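Side-chain contacts in insecticidal protein (Brevibacillus laterosporus, PDB 7ML9), which is active against the western corn rootworm and probably forms a beta-barrel pore in membranes, like relatives of the epsilon-toxin/MTX2 family: residues F60-S63 with G67-F70; P128-T133 with Y202-Y207; F158-G163 with S277-D282. One frame throughout, in Å; residues are numbered along the deposited sequence. Where two conformers were deposited one is given.

The three contacts are spread along a very elongated, strand-rich chain. Interaction 1 is a local hairpin at one end, its centre about 49 Å from the centre of the chain. Interaction 2 lies on the opposite side of that centre, about 84 Å from interaction 1 between centres. Interaction 3 sits nearer the middle, about 64 Å from interaction 1 and 21 Å from interaction 2, again between centres. Interactions 2 and 3 draw on one large sheet, in which strands 201-229 and 266-289 are neighbours; their nearest atoms are about 4 Å apart, without touching. A bound samarium ion lies near interaction 3, about 13 Å from the side chain of Phe-158.

Interaction 1. Residues F60-S63 with G67-F70; sequences FSYS and GIVF
Ser-61 and Val-69 form an antiparallel hydrogen-bonded pair between segments 60-63 and 67-70, with Ser-61 N to Val-69 O at 2.9 Å and Val-69 N to Ser-61 O at 2.8 Å. Ser-63 and Gly-67 form the next, with Gly-67 N reaching Ser-63 O at 2.8 Å. The return bond, Ser-63 N to Gly-67 O at 2.7 Å, arrives from well above the carbonyl plane.

Most of the apolar contact is on the face that carries Phe-60, Tyr-62, Ile-68 and Phe-70. Phe-60 CB sits over one face of the Phe-70 ring, a CH-pi contact 3.7 Å from the centroid. With CG of Phe-60 between its backbone N and carbonyl carbon (chi1 66°), its ring is carried away from residues 67-70, which leaves CB to cover the Phe-70 face; the two rings are side by side only obliquely, their planes at 52°. Farther along, Ile-68 CD1 approaches Tyr-62 CB to 3.6 Å and lies near the plane of the Tyr-62 ring, at its edge, while Ile-68 CG2 reaches diagonally to Phe-60 CB.

On the other face, Val-69 CG2 meets Ser-63 CB at 4.0 Å. The serine hydroxyls look beyond the pair, Ser-61 OG bonding Asn-51 OD1 and Ser-63 OG bonding Trp-48 O, at the end of helix 28-48. The arrangement is a two-stranded antiparallel beta hairpin, laid against the segment that follows this helix.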
ATOM      1  N   PHE A  60      40.491 -17.574   9.275  1.00 32.96           N
ATOM      2  CA  PHE A  60      41.605 -17.183  10.121  1.00 36.86           C
ATOM      3  C   PHE A  60      41.873 -15.702   9.928  1.00 30.82           C
ATOM      4  O   PHE A  60      41.472 -15.098   8.935  1.00 35.67           O
ATOM      5  CB  PHE A  60      42.887 -18.003   9.836  1.00 38.73           C
ATOM      6  CG  PHE A  60      43.484 -17.766   8.467  1.00 41.57           C
ATOM      7  CD1 PHE A  60      44.348 -16.701   8.237  1.00 45.77           C
ATOM      8  CD2 PHE A  60      43.198 -18.624   7.419  1.00 42.91           C
ATOM      9  CE1 PHE A  60      44.897 -16.489   6.985  1.00 46.59           C
ATOM     10  CE2 PHE A  60      43.742 -18.417   6.166  1.00 46.66           C
ATOM     11  CZ  PHE A  60      44.592 -17.350   5.948  1.00 47.31           C
ATOM     12  N   SER A  61      42.560 -15.121  10.899  1.00 37.91           N
ATOM     13  CA  SER A  61      42.832 -13.698  10.825  1.00 39.99           C
ATOM     14  C   SER A  61      44.010 -13.399  11.736  1.00 42.66           C
ATOM     15  O   SER A  61      44.193 -14.047  12.771  1.00 42.24           O
ATOM     16  CB  SER A  61      41.595 -12.887  11.224  1.00 39.85           C
ATOM     17  OG  SER A  61      41.955 -11.648  11.801  1.00 39.10           O
ATOM     18  N   TYR A  62      44.809 -12.417  11.345  1.00 45.09           N
ATOM     19  CA  TYR A  62      46.008 -12.082  12.098  1.00 51.55           C
ATOM     20  C   TYR A  62      45.672 -10.997  13.112  1.00 46.90           C
ATOM     21  O   TYR A  62      45.210  -9.914  12.742  1.00 48.84           O
ATOM     22  CB  TYR A  62      47.136 -11.625  11.176  1.00 55.08           C
ATOM     23  CG  TYR A  62      48.313 -11.089  11.949  1.00 65.04           C
ATOM     24  CD1 TYR A  62      49.065 -11.935  12.765  1.00 62.41           C
ATOM     25  CD2 TYR A  62      48.666  -9.741  11.889  1.00 66.16           C
ATOM     26  CE1 TYR A  62      50.143 -11.452  13.496  1.00 67.83           C
ATOM     27  CE2 TYR A  62      49.746  -9.248  12.616  1.00 69.31           C
ATOM     28  CZ  TYR A  62      50.479 -10.111  13.417  1.00 72.27           C
ATOM     29  OH  TYR A  62      51.549  -9.631  14.139  1.00 78.84           O
ATOM     30  N   SER A  63      45.898 -11.289  14.389  1.00 43.00           N
ATOM     31  CA  SER A  63      45.674 -10.299  15.426  1.00 47.25           C
ATOM     32  C   SER A  63      46.999  -9.655  15.799  1.00 57.08           C
ATOM     33  O   SER A  63      47.939 -10.376  16.174  1.00 54.53           O
ATOM     34  CB  SER A  63      45.046 -10.935  16.651  1.00 46.60           C
ATOM     35  OG  SER A  63      45.419 -10.235  17.824  1.00 52.44           O
ATOM     36  N   GLY A  67      48.409 -12.876  17.295  1.00 52.57           N
ATOM     37  CA  GLY A  67      48.859 -13.756  16.237  1.00 52.94           C
ATOM     38  C   GLY A  67      47.702 -14.251  15.389  1.00 57.02           C
ATOM     39  O   GLY A  67      46.601 -13.690  15.397  1.00 51.11           O
ATOM     40  N   ILE A  68      47.963 -15.323  14.637  1.00 51.07           N
ATOM     41  CA  ILE A  68      46.926 -15.906  13.796  1.00 50.12           C
ATOM     42  C   ILE A  68      45.880 -16.566  14.680  1.00 49.21           C
ATOM     43  O   ILE A  68      46.202 -17.359  15.575  1.00 52.44           O
ATOM     44  CB  ILE A  68      47.522 -16.905  12.793  1.00 49.45           C
ATOM     45  CG1 ILE A  68      48.609 -16.233  11.946  1.00 52.89           C
ATOM     46  CG2 ILE A  68      46.425 -17.472  11.896  1.00 45.50           C
ATOM     47  CD1 ILE A  68      48.100 -15.141  11.012  1.00 55.80           C
ATOM     48  N   VAL A  69      44.621 -16.215  14.451  1.00 43.00           N
ATOM     49  CA  VAL A  69      43.503 -16.704  15.243  1.00 39.66           C
ATOM     50  C   VAL A  69      42.515 -17.353  14.287  1.00 35.47           C
ATOM     51  O   VAL A  69      42.368 -16.925  13.138  1.00 34.17           O
ATOM     52  CB  VAL A  69      42.830 -15.568  16.047  1.00 39.09           C
ATOM     53  CG1 VAL A  69      41.774 -16.122  16.970  1.00 38.64           C
ATOM     54  CG2 VAL A  69      43.857 -14.798  16.835  1.00 45.09           C
ATOM     55  N   PHE A  70      41.845 -18.396  14.762  1.00 34.39           N
ATOM     56  CA  PHE A  70      40.894 -19.128  13.944  1.00 38.66           C
ATOM     57  C   PHE A  70      39.482 -18.981  14.495  1.00 35.86           C
ATOM     58  O   PHE A  70      39.276 -18.915  15.713  1.00 33.10           O
ATOM     59  CB  PHE A  70      41.276 -20.607  13.850  1.00 43.65           C
ATOM     60  CG  PHE A  70      42.265 -20.897  12.760  1.00 42.61           C
ATOM     61  CD1 PHE A  70      41.834 -21.213  11.481  1.00 46.14           C
ATOM     62  CD2 PHE A  70      43.628 -20.831  13.006  1.00 47.75           C
ATOM     63  CE1 PHE A  70      42.740 -21.474  10.469  1.00 47.11           C
ATOM     64  CE2 PHE A  70      44.540 -21.087  11.996  1.00 43.29           C
ATOM     65  CZ  PHE A  70      44.095 -21.407  10.725  1.00 45.78           C
TER

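Interaction 2. Residues P128-T133 with Y202-Y207. With EDO (1,2-ethanediol), chain I.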
ATOM      1  N   PRO A 128     -35.017  14.536 -14.832  1.00 26.84           N
ATOM      2  CA  PRO A 128     -34.927  13.105 -14.535  1.00 25.72           C
ATOM      3  C   PRO A 128     -33.667  12.831 -13.726  1.00 25.43           C
ATOM      4  O   PRO A 128     -32.801  13.693 -13.554  1.00 26.53           O
ATOM      5  CB  PRO A 128     -34.862  12.447 -15.918  1.00 26.61           C
ATOM      6  CG  PRO A 128     -35.280  13.520 -16.893  1.00 32.76           C
ATOM      7  CD  PRO A 128     -34.891  14.818 -16.271  1.00 23.20           C
ATOM      8  N   GLU A 129     -33.583  11.614 -13.199  1.00 27.57           N
ATOM      9  CA  GLU A 129     -32.313  11.116 -12.691  1.00 21.19           C
ATOM     10  C   GLU A 129     -31.440  10.674 -13.851  1.00 25.51           C
ATOM     11  O   GLU A 129     -31.922  10.081 -14.819  1.00 28.54           O
ATOM     12  CB  GLU A 129     -32.541   9.951 -11.733  1.00 26.71           C
ATOM     13  CG  GLU A 129     -33.204  10.390 -10.461  1.00 32.69           C
ATOM     14  CD  GLU A 129     -33.543   9.232  -9.561  1.00 43.22           C
ATOM     15  OE1 GLU A 129     -33.508   8.077 -10.041  1.00 40.86           O
ATOM     16  OE2 GLU A 129     -33.857   9.480  -8.377  1.00 43.04           O
ATOM     17  N   PHE A 130     -30.158  10.990 -13.776  1.00 21.68           N
ATOM     18  CA  PHE A 130     -29.216  10.454 -14.736  1.00 19.14           C
ATOM     19  C   PHE A 130     -28.441   9.329 -14.058  1.00 21.74           C
ATOM     20  O   PHE A 130     -28.500   9.163 -12.835  1.00 22.32           O
ATOM     21  CB  PHE A 130     -28.294  11.544 -15.273  1.00 22.45           C
ATOM     22  CG  PHE A 130     -29.021  12.622 -16.062  1.00 20.74           C
ATOM     23  CD1 PHE A 130     -29.525  13.743 -15.426  1.00 23.39           C
ATOM     24  CD2 PHE A 130     -29.178  12.504 -17.439  1.00 26.62           C
ATOM     25  CE1 PHE A 130     -30.182  14.735 -16.141  1.00 24.92           C
ATOM     26  CE2 PHE A 130     -29.843  13.495 -18.178  1.00 25.63           C
ATOM     27  CZ  PHE A 130     -30.344  14.605 -17.520  1.00 25.00           C
ATOM     28  N   ASN A 131     -27.750   8.529 -14.866  1.00 22.51           N
ATOM     29  CA  ASN A 131     -27.068   7.348 -14.351  0.54 24.65           C
ATOM     30  C   ASN A 131     -25.833   7.063 -15.188  1.00 20.54           C
ATOM     31  O   ASN A 131     -25.677   7.568 -16.305  1.00 21.29           O
ATOM     32  CB  ASN A 131     -27.986   6.120 -14.343  0.54 24.76           C
ATOM     33  CG  ASN A 131     -28.158   5.509 -15.729  0.54 26.80           C
ATOM     34  OD1 ASN A 131     -27.298   4.757 -16.216  0.54 25.11           O
ATOM     35  ND2 ASN A 131     -29.284   5.822 -16.370  0.54 28.67           N
ATOM     36  N   TYR A 132     -24.952   6.227 -14.641  1.00 20.22           N
ATOM     37  CA  TYR A 132     -23.779   5.791 -15.382  1.00 17.72           C
ATOM     38  C   TYR A 132     -23.357   4.461 -14.781  1.00 19.84           C
ATOM     39  O   TYR A 132     -23.425   4.286 -13.566  1.00 17.90           O
ATOM     40  CB  TYR A 132     -22.627   6.811 -15.320  1.00 19.10           C
ATOM     41  CG  TYR A 132     -21.674   6.709 -16.481  1.00 22.07           C
ATOM     42  CD1 TYR A 132     -20.581   5.848 -16.438  1.00 19.78           C
ATOM     43  CD2 TYR A 132     -21.867   7.463 -17.634  1.00 17.85           C
ATOM     44  CE1 TYR A 132     -19.717   5.738 -17.518  1.00 17.97           C
ATOM     45  CE2 TYR A 132     -21.004   7.358 -18.709  1.00 17.40           C
ATOM     46  CZ  TYR A 132     -19.928   6.499 -18.638  1.00 18.12           C
ATOM     47  OH  TYR A 132     -19.083   6.393 -19.704  1.00 18.95           O
ATOM     48  N   THR A 133     -22.971   3.523 -15.635  1.00 16.72           N
ATOM     49  CA  THR A 133     -22.491   2.221 -15.181  1.00 17.76           C
ATOM     50  C   THR A 133     -20.974   2.256 -15.256  1.00 16.87           C
ATOM     51  O   THR A 133     -20.394   2.351 -16.341  1.00 20.87           O
ATOM     52  CB  THR A 133     -23.077   1.089 -16.016  1.00 26.22           C
ATOM     53  OG1 THR A 133     -24.496   1.060 -15.799  1.00 19.51           O
ATOM     54  CG2 THR A 133     -22.464  -0.263 -15.583  1.00 17.63           C
ATOM     55  N   TYR A 202     -35.474  24.222 -22.493  1.00 24.97           N
ATOM     56  CA  TYR A 202     -34.132  23.990 -21.986  1.00 19.80           C
ATOM     57  C   TYR A 202     -33.716  22.539 -22.219  1.00 23.68           C
ATOM     58  O   TYR A 202     -34.550  21.634 -22.312  1.00 24.41           O
ATOM     59  CB  TYR A 202     -34.046  24.316 -20.494  1.00 20.89           C
ATOM     60  CG  TYR A 202     -33.960  25.785 -20.164  1.00 24.09           C
ATOM     61  CD1 TYR A 202     -33.978  26.755 -21.166  1.00 24.14           C
ATOM     62  CD2 TYR A 202     -33.836  26.206 -18.838  1.00 26.56           C
ATOM     63  CE1 TYR A 202     -33.895  28.100 -20.858  1.00 29.34           C
ATOM     64  CE2 TYR A 202     -33.750  27.547 -18.522  1.00 30.57           C
ATOM     65  CZ  TYR A 202     -33.781  28.487 -19.537  1.00 28.29           C
ATOM     66  OH  TYR A 202     -33.684  29.817 -19.225  1.00 32.89           O
ATOM     67  N   ARG A 203     -32.416  22.336 -22.359  1.00 23.32           N
ATOM     68  CA  ARG A 203     -31.828  21.014 -22.488  1.00 26.80           C
ATOM     69  C   ARG A 203     -30.892  20.823 -21.307  1.00 24.89           C
ATOM     70  O   ARG A 203     -30.094  21.714 -21.009  1.00 25.48           O
ATOM     71  CB  ARG A 203     -31.069  20.890 -23.805  1.00 29.02           C
ATOM     72  CG  ARG A 203     -30.534  19.521 -24.092  1.00 35.31           C
ATOM     73  CD  ARG A 203     -30.160  19.424 -25.555  1.00 40.06           C
ATOM     74  NE  ARG A 203     -28.828  19.958 -25.805  1.00 49.00           N
ATOM     75  CZ  ARG A 203     -28.389  20.346 -26.996  1.00 58.53           C
ATOM     76  NH1 ARG A 203     -29.188  20.271 -28.054  1.00 60.11           N
ATOM     77  NH2 ARG A 203     -27.152  20.817 -27.128  1.00 57.32           N
ATOM     78  N   VAL A 204     -31.018  19.692 -20.615  1.00 22.24           N
ATOM     79  CA  VAL A 204     -30.117  19.333 -19.523  1.00 20.50           C
ATOM     80  C   VAL A 204     -29.197  18.229 -20.021  1.00 28.32           C
ATOM     81  O   VAL A 204     -29.673  17.156 -20.405  1.00 19.74           O
ATOM     82  CB  VAL A 204     -30.880  18.867 -18.276  1.00 26.97           C
ATOM     83  CG1 VAL A 204     -29.892  18.612 -17.126  1.00 23.97           C
ATOM     84  CG2 VAL A 204     -31.916  19.890 -17.884  1.00 30.54           C
ATOM     85  N   LEU A 205     -27.888  18.493 -20.027  1.00 25.66           N
ATOM     86  CA  LEU A 205     -26.866  17.493 -20.328  1.00 25.72           C
ATOM     87  C   LEU A 205     -26.160  17.094 -19.040  1.00 27.72           C
ATOM     88  O   LEU A 205     -25.822  17.954 -18.220  1.00 22.85           O
ATOM     89  CB  LEU A 205     -25.825  18.020 -21.315  1.00 23.38           C
ATOM     90  CG  LEU A 205     -26.201  18.672 -22.643  1.00 30.40           C
ATOM     91  CD1 LEU A 205     -24.943  18.936 -23.455  1.00 37.65           C
ATOM     92  CD2 LEU A 205     -27.091  17.787 -23.425  1.00 34.77           C
ATOM     93  N   ALA A 206     -25.918  15.791 -18.867  1.00 23.49           N
ATOM     94  CA  ALA A 206     -25.312  15.267 -17.646  1.00 20.11           C
ATOM     95  C   ALA A 206     -23.959  14.646 -17.962  1.00 20.82           C
ATOM     96  O   ALA A 206     -23.796  13.960 -18.983  1.00 19.77           O
ATOM     97  CB  ALA A 206     -26.209  14.224 -16.960  1.00 19.40           C
ATOM     98  N   TYR A 207     -22.988  14.901 -17.081  1.00 22.72           N
ATOM     99  CA  TYR A 207     -21.646  14.353 -17.199  1.00 21.40           C
ATOM    100  C   TYR A 207     -21.221  13.779 -15.860  1.00 22.65           C
ATOM    101  O   TYR A 207     -21.469  14.382 -14.811  1.00 23.60           O
ATOM    102  CB  TYR A 207     -20.637  15.414 -17.640  1.00 22.18           C
ATOM    103  CG  TYR A 207     -20.927  16.007 -18.989  1.00 21.96           C
ATOM    104  CD1 TYR A 207     -21.850  17.037 -19.128  1.00 23.65           C
ATOM    105  CD2 TYR A 207     -20.279  15.547 -20.120  1.00 18.21           C
ATOM    106  CE1 TYR A 207     -22.120  17.589 -20.367  1.00 26.86           C
ATOM    107  CE2 TYR A 207     -20.538  16.099 -21.366  1.00 30.92           C
ATOM    108  CZ  TYR A 207     -21.463  17.121 -21.477  1.00 27.92           C
ATOM    109  OH  TYR A 207     -21.741  17.673 -22.705  1.00 33.59           O
TER
HETATM  110  C1  EDO I 408     -32.503  17.605 -27.347  1.00 47.48           C
HETATM  111  O1  EDO I 408     -32.381  16.481 -26.467  1.00 53.27           O
HETATM  112  C2  EDO I 408     -31.514  17.485 -28.495  1.00 54.40           C
HETATM  113  O2  EDO I 408     -30.796  18.718 -28.592  1.00 61.67           O
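Ala-206 CB rests on one face of the Phe-130 ring, 3.5 Å from the centroid and 19° off the ring normal, a close CH-pi contact. It stands nearest CG, at 3.4 Å, so the methyl covers the half of the ring next to CB. The outer half turns to Val-204, whose CG1 is 4.0 Å from Phe-130 CE1. With CG of Phe-130 anti to its carbonyl carbon (chi1 -64°), the ring extends along strand 201-229 from one of these residues to the other. No hydrogen bond links the two segments.

Around this buried trio, Val-204 also packs on Leu-114 of strand 86-115 and Ile-287 of strand 266-289, and Ala-206 on Leu-285. Phe-130 is held from its own side by backbone pairing with Ser-189. On strand 201-229, Arg-203 makes a salt bridge with Glu-288 through NH2; the approach of a 1,2-ethanediol, probably from the crystallisation liquor, to its NH1 is too short to be trusted.

Strand 130-147 lends an aromatic side chain to the side of strand 201-229 that carries Val-204 and Ala-206. The two strands are not paired and meet through side chains alone, consistent with the beta-sandwich packing of aerolysin-like toxins.

Interaction 3. Residues F158-G163 with S277-D282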
ATOM      1  N   PHE A 158      -7.189   3.510   2.894  1.00 36.07           N
ATOM      2  CA  PHE A 158      -6.795   4.851   2.514  1.00 29.29           C
ATOM      3  C   PHE A 158      -8.045   5.653   2.188  1.00 42.70           C
ATOM      4  O   PHE A 158      -9.043   5.087   1.728  1.00 34.61           O
ATOM      5  CB  PHE A 158      -5.846   4.841   1.305  1.00 33.56           C
ATOM      6  CG  PHE A 158      -6.334   4.013   0.143  1.00 33.40           C
ATOM      7  CD1 PHE A 158      -6.210   2.630   0.152  1.00 34.20           C
ATOM      8  CD2 PHE A 158      -6.898   4.619  -0.969  1.00 37.04           C
ATOM      9  CE1 PHE A 158      -6.643   1.867  -0.921  1.00 32.61           C
ATOM     10  CE2 PHE A 158      -7.337   3.861  -2.051  1.00 34.83           C
ATOM     11  CZ  PHE A 158      -7.211   2.485  -2.027  1.00 34.47           C
ATOM     12  N   PRO A 159      -8.028   6.960   2.429  1.00 46.01           N
ATOM     13  CA  PRO A 159      -9.163   7.794   2.027  1.00 47.21           C
ATOM     14  C   PRO A 159      -9.094   8.117   0.545  1.00 43.32           C
ATOM     15  O   PRO A 159      -8.020   8.214  -0.052  1.00 39.04           O
ATOM     16  CB  PRO A 159      -9.000   9.062   2.878  1.00 46.64           C
ATOM     17  CG  PRO A 159      -7.755   8.837   3.743  1.00 51.36           C
ATOM     18  CD  PRO A 159      -6.971   7.764   3.062  1.00 45.39           C
ATOM     19  N   ILE A 160     -10.271   8.265  -0.055  1.00 42.83           N
ATOM     20  CA  ILE A 160     -10.392   8.603  -1.465  1.00 41.10           C
ATOM     21  C   ILE A 160     -11.339   9.788  -1.598  1.00 46.43           C
ATOM     22  O   ILE A 160     -12.061  10.143  -0.665  1.00 39.09           O
ATOM     23  CB  ILE A 160     -10.902   7.420  -2.307  1.00 43.61           C
ATOM     24  CG1 ILE A 160     -12.290   7.005  -1.821  1.00 41.83           C
ATOM     25  CG2 ILE A 160      -9.918   6.252  -2.255  1.00 36.48           C
ATOM     26  CD1 ILE A 160     -13.022   6.132  -2.800  1.00 40.73           C
ATOM     27  N   ALA A 161     -11.326  10.394  -2.786  1.00 42.68           N
ATOM     28  CA  ALA A 161     -12.240  11.479  -3.141  1.00 45.75           C
ATOM     29  C   ALA A 161     -12.179  12.591  -2.100  1.00 48.55           C
ATOM     30  O   ALA A 161     -13.166  12.926  -1.442  1.00 46.11           O
ATOM     31  CB  ALA A 161     -13.670  10.960  -3.310  1.00 41.46           C
ATOM     32  N   GLN A 162     -10.976  13.138  -1.942  1.00 51.67           N
ATOM     33  CA  GLN A 162     -10.716  14.219  -0.995  1.00 54.85           C
ATOM     34  C   GLN A 162     -11.291  13.895   0.385  1.00 54.93           C
ATOM     35  O   GLN A 162     -12.034  14.678   0.979  1.00 58.70           O
ATOM     36  CB  GLN A 162     -11.263  15.546  -1.529  1.00 56.46           C
ATOM     37  CG  GLN A 162     -10.717  15.944  -2.901  1.00 61.57           C
ATOM     38  CD  GLN A 162      -9.223  16.244  -2.885  1.00 72.09           C
ATOM     39  OE1 GLN A 162      -8.464  15.746  -3.722  1.00 77.86           O
ATOM     40  NE2 GLN A 162      -8.793  17.061  -1.925  1.00 75.40           N
ATOM     41  N   GLY A 163     -10.962  12.703   0.881  1.00 53.19           N
ATOM     42  CA  GLY A 163     -11.286  12.309   2.239  1.00 50.04           C
ATOM     43  C   GLY A 163     -12.733  11.967   2.517  1.00 52.00           C
ATOM     44  O   GLY A 163     -13.102  11.840   3.688  1.00 56.35           O
ATOM     45  N   SER A 277      -6.337   3.675  -7.599  1.00 22.10           N
ATOM     46  CA  SER A 277      -7.774   3.453  -7.530  1.00 18.64           C
ATOM     47  C   SER A 277      -8.471   4.512  -8.376  1.00 24.42           C
ATOM     48  O   SER A 277      -7.970   5.629  -8.516  1.00 22.17           O
ATOM     49  CB  SER A 277      -8.253   3.504  -6.082  1.00 23.39           C
ATOM     50  OG  SER A 277      -9.555   2.988  -5.938  1.00 31.49           O
ATOM     51  N   ASN A 278      -9.615   4.145  -8.961  1.00 23.03           N
ATOM     52  CA  ASN A 278     -10.398   5.101  -9.740  1.00 19.90           C
ATOM     53  C   ASN A 278     -11.882   4.949  -9.421  1.00 28.52           C
ATOM     54  O   ASN A 278     -12.353   3.884  -9.002  1.00 24.85           O
ATOM     55  CB  ASN A 278     -10.167   4.943 -11.234  1.00 26.39           C
ATOM     56  CG  ASN A 278     -10.752   3.653 -11.767  1.00 38.04           C
ATOM     57  OD1 ASN A 278     -10.108   2.605 -11.695  1.00 30.86           O
ATOM     58  ND2 ASN A 278     -11.980   3.714 -12.291  1.00 32.27           N
ATOM     59  N   TYR A 279     -12.620   6.038  -9.621  1.00 21.50           N
ATOM     60  CA  TYR A 279     -13.971   6.129  -9.090  1.00 22.29           C
ATOM     61  C   TYR A 279     -14.642   7.352  -9.704  1.00 25.27           C
ATOM     62  O   TYR A 279     -13.972   8.274 -10.179  1.00 25.73           O
ATOM     63  CB  TYR A 279     -13.963   6.227  -7.556  1.00 24.01           C
ATOM     64  CG  TYR A 279     -12.841   7.109  -7.038  1.00 30.72           C
ATOM     65  CD1 TYR A 279     -12.950   8.501  -7.068  1.00 30.41           C
ATOM     66  CD2 TYR A 279     -11.661   6.558  -6.543  1.00 26.82           C
ATOM     67  CE1 TYR A 279     -11.919   9.320  -6.615  1.00 34.34           C
ATOM     68  CE2 TYR A 279     -10.622   7.368  -6.093  1.00 31.68           C
ATOM     69  CZ  TYR A 279     -10.757   8.746  -6.128  1.00 37.66           C
ATOM     70  OH  TYR A 279      -9.730   9.551  -5.674  1.00 37.99           O
ATOM     71  N   GLY A 280     -15.974   7.340  -9.709  1.00 28.80           N
ATOM     72  CA  GLY A 280     -16.705   8.560  -9.983  1.00 25.74           C
ATOM     73  C   GLY A 280     -16.716   9.464  -8.765  1.00 27.19           C
ATOM     74  O   GLY A 280     -16.667   9.011  -7.619  1.00 30.78           O
ATOM     75  N   THR A 281     -16.769  10.770  -9.018  1.00 26.43           N
ATOM     76  CA  THR A 281     -16.791  11.766  -7.951  1.00 29.57           C
ATOM     77  C   THR A 281     -18.145  12.446  -7.791  1.00 29.65           C
ATOM     78  O   THR A 281     -18.707  12.453  -6.686  1.00 29.42           O
ATOM     79  CB  THR A 281     -15.683  12.807  -8.192  1.00 29.22           C
ATOM     80  OG1 THR A 281     -15.741  13.304  -9.534  1.00 28.78           O
ATOM     81  CG2 THR A 281     -14.307  12.151  -7.991  1.00 31.63           C
ATOM     82  N   ASP A 282     -18.702  13.005  -8.866  1.00 27.81           N
ATOM     83  CA  ASP A 282     -20.028  13.608  -8.807  1.00 29.38           C
ATOM     84  C   ASP A 282     -20.523  13.799 -10.236  1.00 26.78           C
ATOM     85  O   ASP A 282     -19.832  13.466 -11.200  1.00 22.09           O
ATOM     86  CB  ASP A 282     -20.012  14.927  -8.010  1.00 28.81           C
ATOM     87  CG  ASP A 282     -19.221  16.054  -8.698  1.00 34.57           C
ATOM     88  OD1 ASP A 282     -18.723  15.913  -9.841  1.00 36.98           O
ATOM     89  OD2 ASP A 282     -19.103  17.125  -8.064  1.00 49.48           O
TER
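Ser-277 touches Phe-158 through its methylene alone: CB lies 4.1 Å from Phe-158 CE2, at the edge of the phenyl ring and near its plane. Its OG is engaged elsewhere, with Thr-138 OG1 and the carbonyl of Ser-137 on strand 130-147.

Tyr-279 carries most of the contact. A chi1 of 40° turns its ring toward Ile-160 and Ala-161, at the end of strand 153-160. Ile-160 CD1 lies over one face, 4.0 Å above the ring plane and away from the ring centre. Ile-160 CB approaches Tyr-279 CE2 at 3.8 Å, the two side chains running antiparallel past one another. Beyond them, Ala-161 CB is 4.1 Å from Tyr-279 CE1. The phenol OH accepts a weak hydrogen bond from Ala-161 N at 3.4 Å, fairly straight at 159°; this amide lies where the strand gives way to the turn.

Farther on, Thr-281 sets CG2 at the edge of the Tyr-279 ring, in its plane.

In relatives of aerolysin and epsilon toxin, a hairpin tucked against the long sheet is the part thought to unfold into the pore barrel, and residues 153-172 are probably its counterpart. Here strand 153-160 and its antiparallel partner 165-172 form a hairpin packed on the large sheet: Phe-158 and Ile-160 meet Ile-213 of strand 201-229, which also touches Ser-277 and Tyr-279, while the Phe-158 ring meets that of Phe-275 on strand 266-289 and touches Leu-95 of strand 86-115.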